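Local coordinates for protein AlyGC (Glaciecola chathamensis, PDB 5GKD) that probably cleaves alginate by beta-elimination, as a calcium-binding polysaccharide lyase of family 6 built from parallel beta-helices, at residues D368-Q373 with A386-Q391; T512-Y517 with I547-F552; E576-Q581 with I609-V614. All blocks are in the same frame, centred on the assembly; numbering follows the deposited sequence.

Contact 1: residues D368-Q373 with A386-Q391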
ATOM      1  N   ASP A 368       4.181  36.583 -43.916  1.00 27.39           N
ATOM      2  CA  ASP A 368       3.281  37.615 -43.401  1.00 28.56           C
ATOM      3  C   ASP A 368       2.958  37.432 -41.919  1.00 27.63           C
ATOM      4  O   ASP A 368       1.810  37.575 -41.509  1.00 28.22           O
ATOM      5  CB  ASP A 368       1.990  37.673 -44.218  1.00 27.42           C
ATOM      6  CG  ASP A 368       2.241  38.027 -45.665  1.00 33.28           C
ATOM      7  OD1 ASP A 368       3.127  38.867 -45.919  1.00 39.89           O
ATOM      8  OD2 ASP A 368       1.574  37.449 -46.554  1.00 40.10           O
ATOM      9  N   ASN A 369       3.961  37.118 -41.103  1.00 25.32           N
ATOM     10  CA  ASN A 369       3.782  37.129 -39.656  1.00 23.41           C
ATOM     11  C   ASN A 369       4.332  38.426 -39.079  1.00 26.83           C
ATOM     12  O   ASN A 369       5.375  38.910 -39.517  1.00 34.73           O
ATOM     13  CB  ASN A 369       4.464  35.928 -39.004  1.00 23.52           C
ATOM     14  CG  ASN A 369       3.921  34.615 -39.518  1.00 21.21           C
ATOM     15  OD1 ASN A 369       2.792  34.232 -39.206  1.00 20.89           O
ATOM     16  ND2 ASN A 369       4.714  33.927 -40.324  1.00 18.40           N
ATOM     17  N   LEU A 370       3.623  38.992 -38.102  1.00 28.87           N
ATOM     18  CA  LEU A 370       3.957  40.290 -37.530  1.00 23.89           C
ATOM     19  C   LEU A 370       4.431  40.128 -36.094  1.00 22.74           C
ATOM     20  O   LEU A 370       3.782  39.448 -35.284  1.00 24.92           O
ATOM     21  CB  LEU A 370       2.768  41.254 -37.577  1.00 20.17           C
ATOM     22  CG  LEU A 370       3.095  42.688 -37.142  1.00 26.66           C
ATOM     23  CD1 LEU A 370       4.074  43.322 -38.131  1.00 26.35           C
ATOM     24  CD2 LEU A 370       1.853  43.557 -37.027  1.00 23.42           C
ATOM     25  N   LEU A 371       5.547  40.773 -35.791  1.00 22.69           N
ATOM     26  CA  LEU A 371       6.216  40.778 -34.504  1.00 22.00           C
ATOM     27  C   LEU A 371       6.315  42.214 -34.020  1.00 26.02           C
ATOM     28  O   LEU A 371       6.524  43.129 -34.824  1.00 27.01           O
ATOM     29  CB  LEU A 371       7.638  40.236 -34.641  1.00 25.73           C
ATOM     30  CG  LEU A 371       8.207  39.016 -33.951  1.00 29.88           C
ATOM     31  CD1 LEU A 371       9.702  38.966 -34.231  1.00 26.08           C
ATOM     32  CD2 LEU A 371       7.927  39.039 -32.468  1.00 30.36           C
ATOM     33  N   ASN A 372       6.219  42.419 -32.707  1.00 25.22           N
ATOM     34  CA  ASN A 372       6.499  43.744 -32.174  1.00 24.71           C
ATOM     35  C   ASN A 372       8.004  44.015 -32.208  1.00 29.72           C
ATOM     36  O   ASN A 372       8.828  43.098 -32.146  1.00 24.95           O
ATOM     37  CB  ASN A 372       5.926  43.911 -30.760  1.00 23.27           C
ATOM     38  CG  ASN A 372       6.565  42.987 -29.736  1.00 25.97           C
ATOM     39  OD1 ASN A 372       6.428  41.763 -29.805  1.00 27.59           O
ATOM     40  ND2 ASN A 372       7.230  43.571 -28.755  1.00 25.35           N
ATOM     41  N   GLN A 373       8.353  45.302 -32.320  1.00 26.44           N
ATOM     42  CA  GLN A 373       9.707  45.679 -32.721  1.00 30.31           C
ATOM     43  C   GLN A 373      10.744  45.374 -31.647  1.00 30.56           C
ATOM     44  O   GLN A 373      11.918  45.184 -31.973  1.00 30.98           O
ATOM     45  CB  GLN A 373       9.746  47.167 -33.070  1.00 29.77           C
ATOM     46  CG  GLN A 373       9.255  48.057 -31.946  1.00 31.60           C
ATOM     47  CD  GLN A 373       9.248  49.528 -32.318  1.00 36.92           C
ATOM     48  OE1 GLN A 373       9.446  49.898 -33.480  1.00 35.57           O
ATOM     49  NE2 GLN A 373       9.020  50.377 -31.323  1.00 40.20           N
ATOM     50  N   ALA A 386       7.184  45.650 -36.279  1.00 23.51           N
ATOM     51  CA  ALA A 386       6.511  46.940 -36.297  1.00 24.67           C
ATOM     52  C   ALA A 386       6.307  47.433 -34.878  1.00 25.67           C
ATOM     53  O   ALA A 386       6.363  46.665 -33.917  1.00 28.90           O
ATOM     54  CB  ALA A 386       5.164  46.872 -37.027  1.00 20.87           C
ATOM     55  N   ASP A 387       6.063  48.731 -34.764  1.00 25.47           N
ATOM     56  CA  ASP A 387       5.653  49.332 -33.507  1.00 26.83           C
ATOM     57  C   ASP A 387       4.205  48.936 -33.242  1.00 27.49           C
ATOM     58  O   ASP A 387       3.288  49.449 -33.882  1.00 31.19           O
ATOM     59  CB  ASP A 387       5.817  50.846 -33.578  1.00 29.07           C
ATOM     60  CG  ASP A 387       5.635  51.509 -32.238  1.00 35.71           C
ATOM     61  OD1 ASP A 387       5.219  50.821 -31.288  1.00 34.86           O
ATOM     62  OD2 ASP A 387       5.910  52.720 -32.133  1.00 45.19           O
ATOM     63  N   ILE A 388       3.993  48.005 -32.316  1.00 31.75           N
ATOM     64  CA  ILE A 388       2.668  47.480 -32.016  1.00 26.49           C
ATOM     65  C   ILE A 388       2.329  47.846 -30.585  1.00 31.73           C
ATOM     66  O   ILE A 388       3.136  47.616 -29.680  1.00 31.69           O
ATOM     67  CB  ILE A 388       2.600  45.951 -32.196  1.00 27.83           C
ATOM     68  CG1 ILE A 388       3.010  45.535 -33.603  1.00 24.62           C
ATOM     69  CG2 ILE A 388       1.199  45.437 -31.876  1.00 27.83           C
ATOM     70  CD1 ILE A 388       3.147  44.035 -33.742  1.00 23.89           C
ATOM     71  N   THR A 389       1.141  48.402 -30.366  1.00 30.21           N
ATOM     72  CA  THR A 389       0.641  48.516 -29.003  1.00 31.49           C
ATOM     73  C   THR A 389      -0.739  47.873 -28.941  1.00 27.34           C
ATOM     74  O   THR A 389      -1.618  48.169 -29.756  1.00 31.01           O
ATOM     75  CB  THR A 389       0.651  49.973 -28.501  1.00 32.36           C
ATOM     76  OG1 THR A 389      -0.671  50.504 -28.489  1.00 41.43           O
ATOM     77  CG2 THR A 389       1.542  50.858 -29.369  1.00 34.93           C
ATOM     78  N   MET A 390      -0.899  46.937 -28.020  1.00 32.87           N
ATOM     79  CA  MET A 390      -2.120  46.153 -27.920  1.00 29.04           C
ATOM     80  C   MET A 390      -3.096  46.843 -26.981  1.00 26.31           C
ATOM     81  O   MET A 390      -2.697  47.443 -25.984  1.00 29.62           O
ATOM     82  CB  MET A 390      -1.800  44.748 -27.406  1.00 26.84           C
ATOM     83  CG  MET A 390      -0.799  44.011 -28.266  1.00 27.27           C
ATOM     84  SD  MET A 390      -1.497  43.590 -29.865  1.00 31.73           S
ATOM     85  CE  MET A 390      -2.245  42.024 -29.495  1.00 26.67           C
ATOM     86  N   GLN A 391      -4.375  46.772 -27.305  1.00 30.77           N
ATOM     87  CA  GLN A 391      -5.374  47.219 -26.349  1.00 33.85           C
ATOM     88  C   GLN A 391      -6.534  46.244 -26.333  1.00 25.72           C
ATOM     89  O   GLN A 391      -6.878  45.651 -27.354  1.00 24.75           O
ATOM     90  CB  GLN A 391      -5.862  48.630 -26.644  1.00 30.81           C
ATOM     91  CG  GLN A 391      -6.758  48.757 -27.815  1.00 35.47           C
ATOM     92  CD  GLN A 391      -7.310  50.168 -27.912  1.00 42.93           C
ATOM     93  OE1 GLN A 391      -8.008  50.506 -28.864  1.00 49.05           O
ATOM     94  NE2 GLN A 391      -6.993  51.004 -26.922  1.00 39.99           N
TER
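Ala386 joins the strand Asn369-Asn372 at the last parallel pairing of the first beta-helix, the fold of the pectate lyase-like clan. Its N-H reaches the carbonyl oxygen of Leu371 at 3.0 Å (Ala386 N to Leu371 O). Its own carbonyl oxygen faces back toward the end of that strand, where Gln373 N gives it a weak, strongly bent hydrogen bond and Asn372 CA adds a C-H contact. The small methyl fits against Leu370 at the end of the pairing: Ala386 CB lies 3.9 Å from Leu370 CD1. At Asp387 the chain leaves the strand pairing, and a polar pair suits this exposed edge. The carboxylate stacks beside the amide of Gln373, the two planes only 17° apart, with Gln373 NE2 3.7 Å from Asp387 CG, so they meet by flat contact. Ile388 then turns back inward, meets Leu370 tip to tip and also touches Leu345 of the preceding coil. Leu370 can serve both partners because its CG stands opposite the backbone N (chi1 -173°), which sends one methyl to Ala386 and the other to Ile388. With both methyls gone, as in an alanine here, the end of Ile388 would probably lose its partner and be set free to shift. That end, Ile388 CD1, lies 3.6 Å from Leu370 CD2 and equally 3.6 Å from the backbone nitrogen Asn372 N.

Contact 2: residues T512-Y517 with I547-F552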
ATOM      1  N   THR A 512       0.575  22.872   7.616  1.00 25.14           N
ATOM      2  CA  THR A 512       1.672  23.812   7.791  1.00 23.27           C
ATOM      3  C   THR A 512       2.158  23.734   9.228  1.00 26.23           C
ATOM      4  O   THR A 512       1.353  23.797  10.161  1.00 29.98           O
ATOM      5  CB  THR A 512       1.257  25.241   7.455  1.00 27.83           C
ATOM      6  OG1 THR A 512       1.046  25.366   6.044  1.00 25.62           O
ATOM      7  CG2 THR A 512       2.334  26.234   7.899  1.00 28.78           C
ATOM      8  N   LEU A 513       3.461  23.545   9.399  1.00 27.57           N
ATOM      9  CA  LEU A 513       4.130  23.663  10.684  1.00 26.02           C
ATOM     10  C   LEU A 513       4.974  24.928  10.655  1.00 30.25           C
ATOM     11  O   LEU A 513       5.752  25.136   9.719  1.00 29.52           O
ATOM     12  CB  LEU A 513       5.019  22.452  10.981  1.00 26.05           C
ATOM     13  CG  LEU A 513       4.376  21.073  11.074  1.00 24.74           C
ATOM     14  CD1 LEU A 513       5.426  20.017  11.296  1.00 24.35           C
ATOM     15  CD2 LEU A 513       3.368  21.029  12.180  1.00 26.74           C
ATOM     16  N   ASP A 514       4.830  25.758  11.683  1.00 30.07           N
ATOM     17  CA  ASP A 514       5.473  27.065  11.717  1.00 29.67           C
ATOM     18  C   ASP A 514       6.027  27.285  13.122  1.00 34.44           C
ATOM     19  O   ASP A 514       5.264  27.400  14.087  1.00 30.32           O
ATOM     20  CB  ASP A 514       4.473  28.150  11.315  1.00 29.03           C
ATOM     21  CG  ASP A 514       5.086  29.527  11.255  1.00 36.21           C
ATOM     22  OD1 ASP A 514       6.314  29.650  11.461  1.00 38.24           O
ATOM     23  OD2 ASP A 514       4.333  30.487  10.969  1.00 38.01           O
ATOM     24  N   GLY A 515       7.351  27.300  13.244  1.00 29.34           N
ATOM     25  CA  GLY A 515       7.981  27.627  14.506  1.00 32.90           C
ATOM     26  C   GLY A 515       7.889  26.580  15.594  1.00 31.15           C
ATOM     27  O   GLY A 515       8.046  26.907  16.762  1.00 38.76           O
ATOM     28  N   VAL A 516       7.651  25.338  15.264  1.00 31.01           N
ATOM     29  CA  VAL A 516       7.476  24.346  16.297  1.00 25.47           C
ATOM     30  C   VAL A 516       8.812  23.667  16.563  1.00 25.17           C
ATOM     31  O   VAL A 516       9.755  23.763  15.782  1.00 30.14           O
ATOM     32  CB  VAL A 516       6.382  23.315  15.936  1.00 29.39           C
ATOM     33  CG1 VAL A 516       5.139  24.012  15.416  1.00 29.83           C
ATOM     34  CG2 VAL A 516       6.901  22.295  14.927  1.00 28.37           C
ATOM     35  N   TYR A 517       8.886  22.969  17.685  1.00 25.79           N
ATOM     36  CA  TYR A 517      10.089  22.262  18.086  1.00 28.74           C
ATOM     37  C   TYR A 517       9.694  20.839  18.447  1.00 29.22           C
ATOM     38  O   TYR A 517       8.825  20.632  19.300  1.00 30.11           O
ATOM     39  CB  TYR A 517      10.760  22.981  19.267  1.00 34.48           C
ATOM     40  CG  TYR A 517      12.151  22.506  19.571  1.00 35.88           C
ATOM     41  CD1 TYR A 517      12.364  21.312  20.263  1.00 40.02           C
ATOM     42  CD2 TYR A 517      13.264  23.246  19.177  1.00 41.14           C
ATOM     43  CE1 TYR A 517      13.640  20.859  20.547  1.00 39.16           C
ATOM     44  CE2 TYR A 517      14.555  22.797  19.456  1.00 50.10           C
ATOM     45  CZ  TYR A 517      14.730  21.601  20.142  1.00 50.53           C
ATOM     46  OH  TYR A 517      15.996  21.145  20.428  1.00 56.08           O
ATOM     47  N   ILE A 547       6.665  23.547   5.906  1.00 30.24           N
ATOM     48  CA  ILE A 547       7.431  23.475   7.145  1.00 26.61           C
ATOM     49  C   ILE A 547       8.319  24.710   7.217  1.00 28.27           C
ATOM     50  O   ILE A 547       9.182  24.905   6.354  1.00 29.72           O
ATOM     51  CB  ILE A 547       8.271  22.191   7.213  1.00 27.56           C
ATOM     52  CG1 ILE A 547       7.349  20.974   7.238  1.00 24.41           C
ATOM     53  CG2 ILE A 547       9.184  22.194   8.430  1.00 24.93           C
ATOM     54  CD1 ILE A 547       8.069  19.689   7.151  1.00 26.11           C
ATOM     55  N   LYS A 548       8.103  25.546   8.234  1.00 28.09           N
ATOM     56  CA  LYS A 548       8.768  26.845   8.341  1.00 34.02           C
ATOM     57  C   LYS A 548       9.250  27.063   9.763  1.00 29.58           C
ATOM     58  O   LYS A 548       8.506  26.814  10.711  1.00 31.92           O
ATOM     59  CB  LYS A 548       7.830  28.000   7.963  1.00 32.29           C
ATOM     60  CG  LYS A 548       7.020  27.758   6.733  1.00 37.97           C
ATOM     61  CD  LYS A 548       5.951  28.810   6.514  1.00 39.43           C
ATOM     62  CE  LYS A 548       5.200  28.489   5.219  1.00 46.78           C
ATOM     63  NZ  LYS A 548       4.128  29.463   4.886  1.00 42.73           N
ATOM     64  N   ASN A 549      10.482  27.545   9.910  1.00 29.96           N
ATOM     65  CA  ASN A 549      10.986  28.021  11.203  1.00 30.16           C
ATOM     66  C   ASN A 549      10.967  26.939  12.276  1.00 32.33           C
ATOM     67  O   ASN A 549      10.825  27.244  13.461  1.00 30.53           O
ATOM     68  CB  ASN A 549      10.186  29.232  11.695  1.00 30.27           C
ATOM     69  CG  ASN A 549      10.027  30.292  10.631  1.00 31.34           C
ATOM     70  OD1 ASN A 549       8.913  30.648  10.259  1.00 40.22           O
ATOM     71  ND2 ASN A 549      11.142  30.800  10.132  1.00 30.62           N
ATOM     72  N   SER A 550      11.098  25.671  11.900  1.00 28.17           N
ATOM     73  CA  SER A 550      10.889  24.609  12.863  1.00 25.93           C
ATOM     74  C   SER A 550      12.162  23.807  13.068  1.00 24.78           C
ATOM     75  O   SER A 550      13.085  23.838  12.257  1.00 28.02           O
ATOM     76  CB  SER A 550       9.742  23.685  12.426  1.00 27.84           C
ATOM     77  OG  SER A 550       8.536  24.411  12.334  1.00 27.73           O
ATOM     78  N   THR A 551      12.186  23.070  14.165  1.00 25.34           N
ATOM     79  CA  THR A 551      13.348  22.296  14.554  1.00 25.45           C
ATOM     80  C   THR A 551      12.909  20.888  14.917  1.00 26.29           C
ATOM     81  O   THR A 551      11.924  20.704  15.634  1.00 26.20           O
ATOM     82  CB  THR A 551      14.070  22.946  15.751  1.00 27.77           C
ATOM     83  OG1 THR A 551      14.383  24.301  15.427  1.00 30.44           O
ATOM     84  CG2 THR A 551      15.350  22.196  16.079  1.00 27.73           C
ATOM     85  N   PHE A 552      13.653  19.900  14.436  1.00 24.89           N
ATOM     86  CA  PHE A 552      13.298  18.502  14.628  1.00 27.10           C
ATOM     87  C   PHE A 552      14.564  17.763  15.021  1.00 26.61           C
ATOM     88  O   PHE A 552      15.532  17.760  14.257  1.00 28.73           O
ATOM     89  CB  PHE A 552      12.677  17.907  13.348  1.00 25.73           C
ATOM     90  CG  PHE A 552      11.509  18.708  12.809  1.00 28.45           C
ATOM     91  CD1 PHE A 552      11.719  19.734  11.905  1.00 25.34           C
ATOM     92  CD2 PHE A 552      10.207  18.434  13.209  1.00 23.84           C
ATOM     93  CE1 PHE A 552      10.671  20.464  11.414  1.00 26.45           C
ATOM     94  CE2 PHE A 552       9.157  19.174  12.726  1.00 25.02           C
ATOM     95  CZ  PHE A 552       9.386  20.194  11.828  1.00 24.23           C
TER
HETATM   96  O   HOH W   1       1.701  27.534   4.644  1.00 31.57           O
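Leu513 pairs with Ile547, Asp514 with Lys548 and Tyr517 with Thr551 as parallel neighbours, joined by hydrogen bonds from Lys548 N to Leu513 O and Gly515 N to Lys548 O before a bend at which Gly515 and Asn549 both take positive phi, and beyond it by Thr551 N, which donates to Val516 O. Such a short bend between two strands of a coil is consistent with the tight T2 turn of pectate lyase-like beta-helices. Glycine suits its place by tolerating the positive phi (72°), and Gly515 CA approaches Asn549 O at 3.1 Å.

Within the bend Ser550 replaces a missing backbone partner. Its OG accepts the amide of Val516 (Val516 N to Ser550 OG 3.2 Å) and donates to Lys548 O at 2.9 Å, arriving from above the carbonyl plane, whereas Gly515 N comes in only 16° off that plane. The hydroxyl can do both because it stands beside its own backbone N, opposite the carbonyl carbon (chi1 -61°).

Toward the interior, Leu513 CD1 sits at the rim of the Phe552 ring, 4.0 Å from Phe552 CZ; that ring also meets Phe563 edge-to-face and Phe582 of the next coil. On the outer side, Thr551 CG2 packs against Tyr517 at 3.5 Å from Tyr517 CE2. The extended chain of Lys548 brings NZ to a water that it shares with Thr512 OG1, 2.7 Å from that hydroxyl.

The chemistry therefore divides the contact: apolar groups fill the inside, polar and amphipathic side chains (Asp514, Lys548, Thr551, Tyr517) lie on the outer side, and the buried hydroxyl of Ser550 supplies an acceptor for Val516 N and a second donor to Lys548 O, which Gly515 N already grips.

Contact 3: residues E576-Q581 with I609-V614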
ATOM      1  N   GLU A 576       7.240  22.011   1.020  1.00 26.26           N
ATOM      2  CA  GLU A 576       8.086  23.193   1.129  1.00 28.99           C
ATOM      3  C   GLU A 576       8.689  23.302   2.523  1.00 26.96           C
ATOM      4  O   GLU A 576       7.959  23.323   3.517  1.00 27.13           O
ATOM      5  CB  GLU A 576       7.302  24.460   0.808  1.00 29.47           C
ATOM      6  CG  GLU A 576       8.187  25.500   0.166  1.00 35.88           C
ATOM      7  CD  GLU A 576       7.750  26.904   0.447  1.00 41.33           C
ATOM      8  OE1 GLU A 576       8.269  27.815  -0.236  1.00 47.98           O
ATOM      9  OE2 GLU A 576       6.895  27.088   1.343  1.00 40.64           O
ATOM     10  N   VAL A 577      10.013  23.389   2.585  1.00 26.88           N
ATOM     11  CA  VAL A 577      10.763  23.516   3.830  1.00 24.59           C
ATOM     12  C   VAL A 577      11.565  24.811   3.769  1.00 29.84           C
ATOM     13  O   VAL A 577      12.394  24.992   2.864  1.00 28.83           O
ATOM     14  CB  VAL A 577      11.690  22.316   4.060  1.00 23.99           C
ATOM     15  CG1 VAL A 577      12.459  22.483   5.345  1.00 25.96           C
ATOM     16  CG2 VAL A 577      10.885  21.009   4.072  1.00 26.39           C
ATOM     17  N   GLN A 578      11.321  25.710   4.727  1.00 29.78           N
ATOM     18  CA  GLN A 578      12.006  27.000   4.810  1.00 29.19           C
ATOM     19  C   GLN A 578      12.546  27.203   6.219  1.00 27.25           C
ATOM     20  O   GLN A 578      11.828  26.970   7.198  1.00 28.68           O
ATOM     21  CB  GLN A 578      11.075  28.170   4.462  1.00 28.37           C
ATOM     22  CG  GLN A 578      10.499  28.165   3.068  1.00 33.27           C
ATOM     23  CD  GLN A 578      11.539  28.431   2.004  1.00 36.00           C
ATOM     24  OE1 GLN A 578      12.626  28.930   2.292  1.00 37.43           O
ATOM     25  NE2 GLN A 578      11.215  28.098   0.764  1.00 32.10           N
ATOM     26  N   ASP A 579      13.807  27.632   6.319  1.00 27.35           N
ATOM     27  CA  ASP A 579      14.365  28.141   7.579  1.00 29.14           C
ATOM     28  C   ASP A 579      14.158  27.164   8.735  1.00 27.93           C
ATOM     29  O   ASP A 579      13.655  27.531   9.791  1.00 27.66           O
ATOM     30  CB  ASP A 579      13.750  29.506   7.926  1.00 28.42           C
ATOM     31  CG  ASP A 579      13.796  30.486   6.759  1.00 30.22           C
ATOM     32  OD1 ASP A 579      14.903  30.783   6.288  1.00 34.85           O
ATOM     33  OD2 ASP A 579      12.730  30.952   6.300  1.00 34.38           O
ATOM     34  N   SER A 580      14.538  25.902   8.530  1.00 28.83           N
ATOM     35  CA  SER A 580      14.251  24.850   9.499  1.00 29.26           C
ATOM     36  C   SER A 580      15.500  24.022   9.775  1.00 29.68           C
ATOM     37  O   SER A 580      16.416  23.948   8.952  1.00 32.77           O
ATOM     38  CB  SER A 580      13.092  23.943   9.015  1.00 28.82           C
ATOM     39  OG  SER A 580      11.878  24.678   8.921  1.00 26.70           O
ATOM     40  N   GLN A 581      15.546  23.403  10.953  1.00 26.95           N
ATOM     41  CA  GLN A 581      16.719  22.645  11.362  1.00 29.10           C
ATOM     42  C   GLN A 581      16.348  21.203  11.662  1.00 25.98           C
ATOM     43  O   GLN A 581      15.292  20.930  12.232  1.00 26.85           O
ATOM     44  CB  GLN A 581      17.390  23.241  12.603  1.00 32.01           C
ATOM     45  CG  GLN A 581      16.986  24.667  12.932  1.00 32.52           C
ATOM     46  CD  GLN A 581      17.293  25.657  11.842  1.00 34.16           C
ATOM     47  OE1 GLN A 581      18.300  25.566  11.204  1.00 44.00           O
ATOM     48  NE2 GLN A 581      16.433  26.617  11.637  1.00 35.27           N
ATOM     49  N   ILE A 609      13.447  23.018  -0.566  1.00 26.34           N
ATOM     50  CA  ILE A 609      14.132  23.133   0.728  1.00 24.98           C
ATOM     51  C   ILE A 609      15.105  24.298   0.625  1.00 26.28           C
ATOM     52  O   ILE A 609      16.080  24.223  -0.127  1.00 28.83           O
ATOM     53  CB  ILE A 609      14.884  21.852   1.123  1.00 26.00           C
ATOM     54  CG1 ILE A 609      13.937  20.674   1.286  1.00 24.40           C
ATOM     55  CG2 ILE A 609      15.631  22.049   2.420  1.00 26.56           C
ATOM     56  CD1 ILE A 609      14.659  19.391   1.646  1.00 20.93           C
ATOM     57  N   GLU A 610      14.864  25.363   1.390  1.00 28.69           N
ATOM     58  CA  GLU A 610      15.741  26.528   1.359  1.00 28.36           C
ATOM     59  C   GLU A 610      16.071  27.009   2.770  1.00 25.95           C
ATOM     60  O   GLU A 610      15.265  26.879   3.691  1.00 32.27           O
ATOM     61  CB  GLU A 610      15.113  27.683   0.563  1.00 28.54           C
ATOM     62  CG  GLU A 610      14.929  27.400  -0.908  1.00 29.42           C
ATOM     63  CD  GLU A 610      14.206  28.527  -1.624  1.00 33.82           C
ATOM     64  OE1 GLU A 610      13.072  28.859  -1.218  1.00 36.03           O
ATOM     65  OE2 GLU A 610      14.777  29.090  -2.582  1.00 38.03           O
ATOM     66  N   ASN A 611      17.272  27.580   2.917  1.00 28.42           N
ATOM     67  CA  ASN A 611      17.689  28.282   4.135  1.00 25.54           C
ATOM     68  C   ASN A 611      17.578  27.395   5.365  1.00 26.51           C
ATOM     69  O   ASN A 611      17.222  27.848   6.450  1.00 26.43           O
ATOM     70  CB  ASN A 611      16.884  29.566   4.338  1.00 26.81           C
ATOM     71  CG  ASN A 611      17.048  30.549   3.190  1.00 33.71           C
ATOM     72  OD1 ASN A 611      18.159  30.757   2.681  1.00 35.41           O
ATOM     73  ND2 ASN A 611      15.940  31.156   2.772  1.00 34.59           N
ATOM     74  N   SER A 612      17.873  26.122   5.196  1.00 28.11           N
ATOM     75  CA  SER A 612      17.644  25.157   6.250  1.00 27.63           C
ATOM     76  C   SER A 612      18.951  24.475   6.601  1.00 23.18           C
ATOM     77  O   SER A 612      19.964  24.640   5.924  1.00 27.28           O
ATOM     78  CB  SER A 612      16.577  24.139   5.824  1.00 27.40           C
ATOM     79  OG  SER A 612      15.335  24.799   5.675  1.00 27.71           O
ATOM     80  N   ASN A 613      18.915  23.700   7.675  1.00 25.54           N
ATOM     81  CA  ASN A 613      20.117  23.095   8.216  1.00 25.49           C
ATOM     82  C   ASN A 613      19.815  21.663   8.629  1.00 26.06           C
ATOM     83  O   ASN A 613      18.867  21.412   9.373  1.00 29.21           O
ATOM     84  CB  ASN A 613      20.633  23.922   9.401  1.00 30.29           C
ATOM     85  CG  ASN A 613      22.034  23.575   9.773  1.00 34.50           C
ATOM     86  OD1 ASN A 613      22.297  22.476  10.247  1.00 39.58           O
ATOM     87  ND2 ASN A 613      22.958  24.500   9.549  1.00 37.49           N
ATOM     88  N   VAL A 614      20.623  20.733   8.137  1.00 28.65           N
ATOM     89  CA  VAL A 614      20.456  19.308   8.372  1.00 25.35           C
ATOM     90  C   VAL A 614      21.795  18.747   8.819  1.00 29.29           C
ATOM     91  O   VAL A 614      22.797  18.906   8.112  1.00 31.27           O
ATOM     92  CB  VAL A 614      19.978  18.572   7.107  1.00 27.26           C
ATOM     93  CG1 VAL A 614      19.903  17.070   7.365  1.00 25.28           C
ATOM     94  CG2 VAL A 614      18.646  19.126   6.617  1.00 25.51           C
TER
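Gln578 and Glu610 lie side by side on the outer face of parallel strands from successive coils of the second beta-helix, and their ends join in a nearly straight hydrogen bond: Gln578 NE2 to Glu610 OE1, 2.8 Å. The acceptor uses its anti lone pair and lies in the plane of the amide, although carboxylate and amide are turned 69° apart. The same nitrogen also donates to Glu576 OE1 at 3.1 Å, from above that carboxylate. A neutral amide suits this place: it donates to both acids and would probably ease the repulsion between them if both are charged, Glu576 OE1 and Glu610 OE1 standing 5.0 Å apart. Glu610 is further positioned through OE2 by Asn641 of the next coil.

On the inner face Val577 CB rests 3.9 Å from Ile609 CG1, and both side chains touch Phe590. The main chains pair through Glu610 N to Val577 O and Asp579 N to Glu610 O. Where the strands end, the chain bends at Asp579 and Asn611, both with positive phi, consistent with a T2-like turn. Here Ser580 N bonds to Ser612 OG at 3.2 Å, while that hydroxyl donates to Glu610 O.

Strands 543-548, 572-578, 606-610 and 637-641 follow one another in this order.

In the fold
Along the chain the three contacts come in series; none nests in or crosses another. Contact 1 closes a short loop of 12 residues and joins the last two parallel strands of the first beta-helix, the one that also carries the calcium site. Contacts 2 and 3 belong to the second beta-helix, where each closes about one full coil, with 29 and 27 residues between their segments. Their centres are 9 Å apart, and strands 543-548 and 572-578 join them: Ile547 N lies 2.7 Å from Glu576 O, a probable hydrogen bond. Contact 1 stands apart, its centre about 50 Å from that of contact 2 and 46 Å from that of contact 3.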